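Local structure of uroporphyrinogen-III synthetase (Pseudomonas syringae pv. tomato, 3RE1) at residues R16-R21 and E192-L197; V144-G149 and V167-L172. The protein probably catalyses the cyclisation of the linear tetrapyrrole hydroxymethylbilane to uroporphyrinogen III, with release of water, in porphyrin biosynthesis. One frame throughout, in Å; residues are numbered along the deposited sequence.

Contact 1 of 2, residues R16-R21 and E192-L197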
ATOM      1  N   ARG A  16       8.203  18.481  11.560  1.00 50.07           N
ATOM      2  CA  ARG A  16       9.344  17.588  11.598  1.00 51.57           C
ATOM      3  C   ARG A  16       8.713  16.224  11.590  1.00 49.42           C
ATOM      4  O   ARG A  16       8.555  15.611  12.635  1.00 54.02           O
ATOM      5  CB  ARG A  16      10.150  17.787  12.894  1.00 55.62           C
ATOM      6  CG  ARG A  16      11.126  18.998  12.939  1.00 58.99           C
ATOM      7  CD  ARG A  16      12.554  18.519  12.646  1.00 66.06           C
ATOM      8  NE  ARG A  16      13.466  18.584  13.790  1.00 63.91           N
ATOM      9  CZ  ARG A  16      14.785  18.363  13.705  1.00 69.66           C
ATOM     10  NH1 ARG A  16      15.354  18.071  12.544  1.00 74.65           N
ATOM     11  NH2 ARG A  16      15.549  18.434  14.787  1.00 78.12           N
ATOM     12  N   LEU A  17       8.342  15.760  10.406  1.00 45.96           N
ATOM     13  CA  LEU A  17       7.593  14.529  10.262  1.00 40.81           C
ATOM     14  C   LEU A  17       8.388  13.266  10.477  1.00 40.31           C
ATOM     15  O   LEU A  17       9.591  13.246  10.285  1.00 42.41           O
ATOM     16  CB  LEU A  17       6.958  14.509   8.885  1.00 39.51           C
ATOM     17  CG  LEU A  17       6.013  15.692   8.715  1.00 41.29           C
ATOM     18  CD1 LEU A  17       5.458  15.647   7.324  1.00 44.26           C
ATOM     19  CD2 LEU A  17       4.876  15.635   9.754  1.00 40.08           C
ATOM     20  N   LEU A  18       7.697  12.218  10.897  1.00 40.74           N
ATOM     21  CA  LEU A  18       8.281  10.897  11.034  1.00 42.42           C
ATOM     22  C   LEU A  18       7.653  10.122   9.885  1.00 41.90           C
ATOM     23  O   LEU A  18       6.474  10.310   9.607  1.00 43.08           O
ATOM     24  CB  LEU A  18       7.845  10.250  12.347  1.00 45.63           C
ATOM     25  CG  LEU A  18       8.721   9.129  12.935  1.00 44.14           C
ATOM     26  CD1 LEU A  18       7.851   8.123  13.673  1.00 50.15           C
ATOM     27  CD2 LEU A  18       9.465   8.409  11.881  1.00 43.00           C
ATOM     28  N   LEU A  19       8.442   9.292   9.204  1.00 43.80           N
ATOM     29  CA  LEU A  19       7.984   8.528   8.051  1.00 36.59           C
ATOM     30  C   LEU A  19       8.215   7.108   8.413  1.00 40.78           C
ATOM     31  O   LEU A  19       9.277   6.763   8.932  1.00 38.12           O
ATOM     32  CB  LEU A  19       8.762   8.872   6.799  1.00 37.18           C
ATOM     33  CG  LEU A  19       8.769  10.344   6.370  1.00 36.26           C
ATOM     34  CD1 LEU A  19       9.583  10.520   5.073  1.00 44.24           C
ATOM     35  CD2 LEU A  19       7.395  10.824   6.161  1.00 29.47           C
ATOM     36  N   THR A  20       7.200   6.280   8.156  1.00 43.46           N
ATOM     37  CA  THR A  20       7.250   4.872   8.532  1.00 43.16           C
ATOM     38  C   THR A  20       7.232   3.825   7.409  1.00 42.97           C
ATOM     39  O   THR A  20       7.393   2.622   7.668  1.00 40.06           O
ATOM     40  CB  THR A  20       6.126   4.548   9.496  1.00 46.91           C
ATOM     41  OG1 THR A  20       4.878   4.708   8.815  1.00 45.35           O
ATOM     42  CG2 THR A  20       6.196   5.483  10.731  1.00 37.50           C
ATOM     43  N   ARG A  21       7.076   4.269   6.165  1.00 39.33           N
ATOM     44  CA  ARG A  21       7.057   3.329   5.051  1.00 45.34           C
ATOM     45  C   ARG A  21       8.435   2.690   4.728  1.00 48.53           C
ATOM     46  O   ARG A  21       9.430   2.962   5.400  1.00 47.21           O
ATOM     47  CB  ARG A  21       6.451   4.035   3.843  1.00 43.00           C
ATOM     48  CG  ARG A  21       7.348   4.997   3.148  1.00 41.22           C
ATOM     49  CD  ARG A  21       6.509   5.827   2.231  1.00 36.48           C
ATOM     50  NE  ARG A  21       5.675   6.688   3.042  1.00 44.88           N
ATOM     51  CZ  ARG A  21       4.566   7.291   2.631  1.00 40.49           C
ATOM     52  NH1 ARG A  21       4.134   7.135   1.393  1.00 33.69           N
ATOM     53  NH2 ARG A  21       3.890   8.049   3.482  1.00 37.08           N
ATOM     54  N   GLU A 192      14.958  13.687  17.480  1.00 50.03           N
ATOM     55  CA  GLU A 192      14.770  14.341  16.185  1.00 50.79           C
ATOM     56  C   GLU A 192      13.738  15.466  16.245  1.00 51.59           C
ATOM     57  O   GLU A 192      13.557  16.210  15.272  1.00 47.20           O
ATOM     58  CB  GLU A 192      14.380  13.346  15.105  1.00 51.17           C
ATOM     59  CG  GLU A 192      15.486  12.436  14.707  1.00 57.18           C
ATOM     60  CD  GLU A 192      16.773  13.198  14.409  1.00 64.33           C
ATOM     61  OE1 GLU A 192      16.756  14.122  13.566  1.00 71.60           O
ATOM     62  OE2 GLU A 192      17.811  12.873  15.015  1.00 64.63           O
ATOM     63  N   ARG A 193      13.063  15.579  17.384  1.00 50.08           N
ATOM     64  CA  ARG A 193      12.119  16.669  17.621  1.00 50.93           C
ATOM     65  C   ARG A 193      10.900  16.586  16.742  1.00 49.16           C
ATOM     66  O   ARG A 193      10.358  17.615  16.363  1.00 52.02           O
ATOM     67  CB  ARG A 193      12.812  18.002  17.341  1.00 51.36           C
ATOM     68  CG  ARG A 193      12.627  19.082  18.374  1.00 55.78           C
ATOM     69  CD  ARG A 193      13.937  19.435  19.056  1.00 48.45           C
ATOM     70  NE  ARG A 193      15.046  19.513  18.117  1.00 49.77           N
ATOM     71  CZ  ARG A 193      15.173  20.456  17.194  1.00 53.02           C
ATOM     72  NH1 ARG A 193      14.249  21.410  17.072  1.00 49.60           N
ATOM     73  NH2 ARG A 193      16.233  20.444  16.401  1.00 51.64           N
ATOM     74  N   LEU A 194      10.476  15.372  16.395  1.00 50.04           N
ATOM     75  CA  LEU A 194       9.365  15.196  15.453  1.00 44.43           C
ATOM     76  C   LEU A 194       8.056  15.578  16.099  1.00 45.68           C
ATOM     77  O   LEU A 194       7.768  15.161  17.216  1.00 46.75           O
ATOM     78  CB  LEU A 194       9.279  13.753  14.951  1.00 41.67           C
ATOM     79  CG  LEU A 194      10.312  13.169  13.971  1.00 44.64           C
ATOM     80  CD1 LEU A 194      10.991  14.246  13.174  1.00 41.63           C
ATOM     81  CD2 LEU A 194      11.342  12.300  14.665  1.00 41.26           C
ATOM     82  N   ASN A 195       7.256  16.358  15.389  1.00 38.28           N
ATOM     83  CA  ASN A 195       5.938  16.751  15.888  1.00 43.73           C
ATOM     84  C   ASN A 195       4.812  16.277  14.935  1.00 42.44           C
ATOM     85  O   ASN A 195       3.738  16.857  14.880  1.00 45.88           O
ATOM     86  CB  ASN A 195       5.888  18.274  16.051  1.00 39.27           C
ATOM     87  CG  ASN A 195       6.174  18.988  14.739  1.00 46.62           C
ATOM     88  OD1 ASN A 195       6.783  18.411  13.821  1.00 51.69           O
ATOM     89  ND2 ASN A 195       5.726  20.230  14.630  1.00 48.82           N
ATOM     90  N   GLY A 196       5.070  15.228  14.181  1.00 40.75           N
ATOM     91  CA  GLY A 196       4.068  14.705  13.275  1.00 39.21           C
ATOM     92  C   GLY A 196       4.408  13.273  12.896  1.00 40.91           C
ATOM     93  O   GLY A 196       5.589  12.900  12.784  1.00 38.18           O
ATOM     94  N   LEU A 197       3.375  12.463  12.692  1.00 39.00           N
ATOM     95  CA  LEU A 197       3.583  11.057  12.376  1.00 41.11           C
ATOM     96  C   LEU A 197       2.850  10.698  11.111  1.00 38.37           C
ATOM     97  O   LEU A 197       1.691  11.071  10.934  1.00 37.16           O
ATOM     98  CB  LEU A 197       3.093  10.173  13.536  1.00 37.95           C
ATOM     99  CG  LEU A 197       3.607  10.558  14.931  1.00 46.17           C
ATOM    100  CD1 LEU A 197       2.817   9.820  16.036  1.00 46.89           C
ATOM    101  CD2 LEU A 197       5.098  10.271  15.051  1.00 43.52           C
TER
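Arg16 N donates to the side-chain amide oxygen of Asn195, OD1, at 2.7 Å and nearly straight (167° at the hydrogen), the acceptor using a direction in its own carbonyl plane. Two residues on, Leu18 N reaches Gly196 O at 2.9 Å, a more bent bond with the donor tilted from the carbonyl plane. The two strands, 16-19 and 196-198, are neighbours in a five-stranded parallel sheet, although 170 residues lie between the two segments. It is the side chain of Asn195, not its backbone, that accepts from Arg16 N: CG sits between the backbone N and the carbonyl carbon (chi1 58°), which brings OD1 back toward strand 16-19. ND2 of the same amide is spent on Ala14 O, so both ends of the group are tied to the chain around Arg16 and its rotation is fixed.

Just ahead, helix 186-191 runs out through Glu192 and ends in a Schellman motif, with Arg193 at positive phi. The Arg16 chain, bent at chi2 and chi3, folds over this helix end, and Glu192 O lies over one face of its guanidinium. Glu192 OE1 is 4.3 Å from Arg16 NH1, well out of the guanidinium plane, a charge attraction without a directed N-H. Phe39 adds a cation-pi contact to Arg16.

Packing takes over further along. Leu17 turns to the opposite face of the sheet from Leu18 and lays CD2 3.7 Å from Gly196 CA. On the other face the side chain of Leu18 runs across that of Leu197, and Leu18 CD1 meets Leu197 CD2 at 3.8 Å.

Contact 2 of 2, residues V144-G149 and V167-L172; sequences VLIMRG and VDYLPL
Arg148 O accepts the shortest bond of this pair, from Leu172 N at 2.8 Å, and Pro171 CA adds a C-H contact to the same oxygen. The Leu172 N bond is the last of a parallel pairing in which Asp168 N binds Val144 O, Ile146 N binds Asp168 O and Leu170 N binds Ile146 O; the Arg148 N to Leu170 O bond is weak. The two strands are joined through helix 155-162 as a beta-alpha-beta crossover, and the directions of segments 144-148 and 167-171 differ by 28°.

On one face the Arg148 guanidinium lies flat over the Tyr169 ring, CZ 3.6 Å from the ring centroid and the planes 13° apart, a cation-pi stack. Bends at chi2 (92°) and chi3 carry it there. Ile146 lies alongside the same ring, its CB 3.6 Å from Tyr169 CD1, while its CD1 presses on Val167 CG1.

The other face is apolar at its far end: Met147 CG packs 3.4 Å from Leu170 CD2, and Met147 CB meets Leu172 CD1.

Glu154 joins the stacked pair, its carboxylate taking a salt bridge from Arg148 NH2 and a hydrogen bond with Tyr169 OH. Shared by both partners, that acid would hold ring and guanidinium in place and probably offsets the buried arginine's charge.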
ATOM      1  N   VAL A 144     -11.755 -14.440 -11.802  1.00 24.09           N
ATOM      2  CA  VAL A 144     -10.704 -13.445 -11.910  1.00 28.41           C
ATOM      3  C   VAL A 144      -9.578 -13.799 -10.966  1.00 26.10           C
ATOM      4  O   VAL A 144      -9.814 -14.371  -9.909  1.00 30.04           O
ATOM      5  CB  VAL A 144     -11.190 -12.046 -11.577  1.00 26.63           C
ATOM      6  CG1 VAL A 144     -12.340 -11.670 -12.468  1.00 30.27           C
ATOM      7  CG2 VAL A 144     -11.604 -11.985 -10.111  1.00 41.78           C
ATOM      8  N   LEU A 145      -8.350 -13.500 -11.367  1.00 28.09           N
ATOM      9  CA  LEU A 145      -7.198 -13.834 -10.534  1.00 29.60           C
ATOM     10  C   LEU A 145      -6.659 -12.545 -10.015  1.00 31.22           C
ATOM     11  O   LEU A 145      -6.514 -11.585 -10.778  1.00 39.69           O
ATOM     12  CB  LEU A 145      -6.097 -14.543 -11.337  1.00 29.50           C
ATOM     13  CG  LEU A 145      -4.854 -14.934 -10.533  1.00 21.39           C
ATOM     14  CD1 LEU A 145      -5.204 -15.907  -9.425  1.00 28.90           C
ATOM     15  CD2 LEU A 145      -3.919 -15.602 -11.417  1.00 33.76           C
ATOM     16  N   ILE A 146      -6.390 -12.497  -8.719  1.00 33.91           N
ATOM     17  CA  ILE A 146      -5.912 -11.251  -8.101  1.00 30.73           C
ATOM     18  C   ILE A 146      -4.524 -11.517  -7.570  1.00 27.81           C
ATOM     19  O   ILE A 146      -4.304 -12.441  -6.743  1.00 30.02           O
ATOM     20  CB  ILE A 146      -6.853 -10.769  -6.933  1.00 32.43           C
ATOM     21  CG1 ILE A 146      -8.185 -10.308  -7.516  1.00 33.08           C
ATOM     22  CG2 ILE A 146      -6.211  -9.651  -6.134  1.00 20.28           C
ATOM     23  CD1 ILE A 146      -9.296 -10.046  -6.495  1.00 45.63           C
ATOM     24  N   MET A 147      -3.571 -10.742  -8.068  1.00 25.43           N
ATOM     25  CA  MET A 147      -2.186 -10.899  -7.620  1.00 28.29           C
ATOM     26  C   MET A 147      -1.900  -9.816  -6.589  1.00 30.76           C
ATOM     27  O   MET A 147      -2.110  -8.613  -6.833  1.00 28.14           O
ATOM     28  CB  MET A 147      -1.253 -10.826  -8.815  1.00 28.62           C
ATOM     29  CG  MET A 147      -1.383 -12.059  -9.716  1.00 33.13           C
ATOM     30  SD  MET A 147      -0.278 -12.062 -11.096  1.00 40.99           S
ATOM     31  CE  MET A 147      -1.182 -13.099 -12.206  1.00 47.37           C
ATOM     32  N   ARG A 148      -1.452 -10.245  -5.415  1.00 34.12           N
ATOM     33  CA  ARG A 148      -1.194  -9.310  -4.353  1.00 36.65           C
ATOM     34  C   ARG A 148      -0.259  -9.882  -3.297  1.00 43.51           C
ATOM     35  O   ARG A 148       0.443 -10.873  -3.540  1.00 41.96           O
ATOM     36  CB  ARG A 148      -2.529  -8.873  -3.717  1.00 40.49           C
ATOM     37  CG  ARG A 148      -3.623  -9.902  -3.746  1.00 39.43           C
ATOM     38  CD  ARG A 148      -3.677 -10.777  -2.531  1.00 43.06           C
ATOM     39  NE  ARG A 148      -4.852 -10.466  -1.710  1.00 44.31           N
ATOM     40  CZ  ARG A 148      -5.209 -11.150  -0.625  1.00 52.60           C
ATOM     41  NH1 ARG A 148      -4.493 -12.196  -0.205  1.00 57.31           N
ATOM     42  NH2 ARG A 148      -6.275 -10.787   0.053  1.00 45.87           N
ATOM     43  N   GLY A 149      -0.277  -9.239  -2.121  1.00 48.73           N
ATOM     44  CA  GLY A 149       0.524  -9.644  -0.976  1.00 50.54           C
ATOM     45  C   GLY A 149       0.015 -10.886  -0.288  1.00 50.66           C
ATOM     46  O   GLY A 149      -0.902 -11.542  -0.761  1.00 47.84           O
ATOM     47  N   VAL A 167     -13.229 -15.585  -7.592  1.00 30.39           N
ATOM     48  CA  VAL A 167     -11.992 -14.866  -7.385  1.00 28.85           C
ATOM     49  C   VAL A 167     -11.003 -15.742  -6.611  1.00 33.79           C
ATOM     50  O   VAL A 167     -11.346 -16.330  -5.560  1.00 30.82           O
ATOM     51  CB  VAL A 167     -12.234 -13.625  -6.581  1.00 30.84           C
ATOM     52  CG1 VAL A 167     -10.908 -12.878  -6.368  1.00 35.74           C
ATOM     53  CG2 VAL A 167     -13.297 -12.737  -7.240  1.00 36.06           C
ATOM     54  N   ASP A 168      -9.779 -15.828  -7.136  1.00 33.29           N
ATOM     55  CA  ASP A 168      -8.685 -16.549  -6.482  1.00 36.06           C
ATOM     56  C   ASP A 168      -7.500 -15.607  -6.286  1.00 35.93           C
ATOM     57  O   ASP A 168      -7.372 -14.578  -6.977  1.00 34.85           O
ATOM     58  CB  ASP A 168      -8.252 -17.738  -7.335  1.00 37.28           C
ATOM     59  CG  ASP A 168      -9.263 -18.869  -7.310  1.00 39.41           C
ATOM     60  OD1 ASP A 168      -9.686 -19.237  -6.196  1.00 39.41           O
ATOM     61  OD2 ASP A 168      -9.632 -19.395  -8.384  1.00 34.25           O
ATOM     62  N   TYR A 169      -6.619 -15.951  -5.362  1.00 35.26           N
ATOM     63  CA  TYR A 169      -5.494 -15.085  -5.067  1.00 38.44           C
ATOM     64  C   TYR A 169      -4.209 -15.754  -5.420  1.00 41.53           C
ATOM     65  O   TYR A 169      -4.103 -16.971  -5.387  1.00 44.61           O
ATOM     66  CB  TYR A 169      -5.448 -14.710  -3.589  1.00 31.90           C
ATOM     67  CG  TYR A 169      -6.557 -13.762  -3.140  1.00 41.89           C
ATOM     68  CD1 TYR A 169      -6.749 -12.513  -3.746  1.00 39.23           C
ATOM     69  CD2 TYR A 169      -7.406 -14.112  -2.084  1.00 48.85           C
ATOM     70  CE1 TYR A 169      -7.754 -11.657  -3.313  1.00 44.55           C
ATOM     71  CE2 TYR A 169      -8.407 -13.260  -1.645  1.00 49.55           C
ATOM     72  CZ  TYR A 169      -8.570 -12.038  -2.255  1.00 50.35           C
ATOM     73  OH  TYR A 169      -9.552 -11.210  -1.783  1.00 59.09           O
ATOM     74  N   LEU A 170      -3.222 -14.937  -5.759  1.00 43.47           N
ATOM     75  CA  LEU A 170      -1.888 -15.414  -6.066  1.00 39.81           C
ATOM     76  C   LEU A 170      -0.957 -14.505  -5.286  1.00 40.32           C
ATOM     77  O   LEU A 170      -0.558 -13.449  -5.772  1.00 45.41           O
ATOM     78  CB  LEU A 170      -1.633 -15.295  -7.562  1.00 35.06           C
ATOM     79  CG  LEU A 170      -0.243 -15.723  -8.032  1.00 40.41           C
ATOM     80  CD1 LEU A 170      -0.081 -17.227  -8.012  1.00 31.66           C
ATOM     81  CD2 LEU A 170       0.005 -15.165  -9.398  1.00 36.11           C
ATOM     82  N   PRO A 171      -0.644 -14.873  -4.044  1.00 43.53           N
ATOM     83  CA  PRO A 171       0.242 -14.060  -3.214  1.00 42.22           C
ATOM     84  C   PRO A 171       1.689 -14.085  -3.747  1.00 41.37           C
ATOM     85  O   PRO A 171       2.370 -15.104  -3.714  1.00 41.07           O
ATOM     86  CB  PRO A 171       0.114 -14.720  -1.851  1.00 43.63           C
ATOM     87  CG  PRO A 171      -0.089 -16.179  -2.202  1.00 44.81           C
ATOM     88  CD  PRO A 171      -1.060 -16.102  -3.339  1.00 46.23           C
ATOM     89  N   LEU A 172       2.151 -12.954  -4.239  1.00 41.61           N
ATOM     90  CA  LEU A 172       3.510 -12.845  -4.777  1.00 45.85           C
ATOM     91  C   LEU A 172       4.589 -12.378  -3.787  1.00 49.19           C
ATOM     92  O   LEU A 172       5.772 -12.353  -4.111  1.00 51.75           O
ATOM     93  CB  LEU A 172       3.479 -11.893  -5.956  1.00 41.01           C
ATOM     94  CG  LEU A 172       2.560 -12.397  -7.053  1.00 42.33           C
ATOM     95  CD1 LEU A 172       2.353 -11.312  -8.112  1.00 41.20           C
ATOM     96  CD2 LEU A 172       3.152 -13.653  -7.658  1.00 42.20           C
TER

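In the fold
Both contacts pair parallel strands, but in separate sheets; the centres of the two contacts are about 34 Å apart, on opposite sides of the chain's centre. Contact 1 joins strands 16-19 and 196-198 of the all-parallel sheet, from distant parts of the sequence; the loop it closes encloses contact 2, so the chain leaves this sheet, builds the other, mixed one and returns. Contact 2 instead links neighbours in sequence through a single helix. Their settings differ too. Contact 1 is partly buried, its polar groups gathered near the end of helix 186-191, with a side-chain amide standing in for backbone pairing. Contact 2 is buried, bonded backbone to backbone throughout, and its stacked arginine is probably balanced by Glu154.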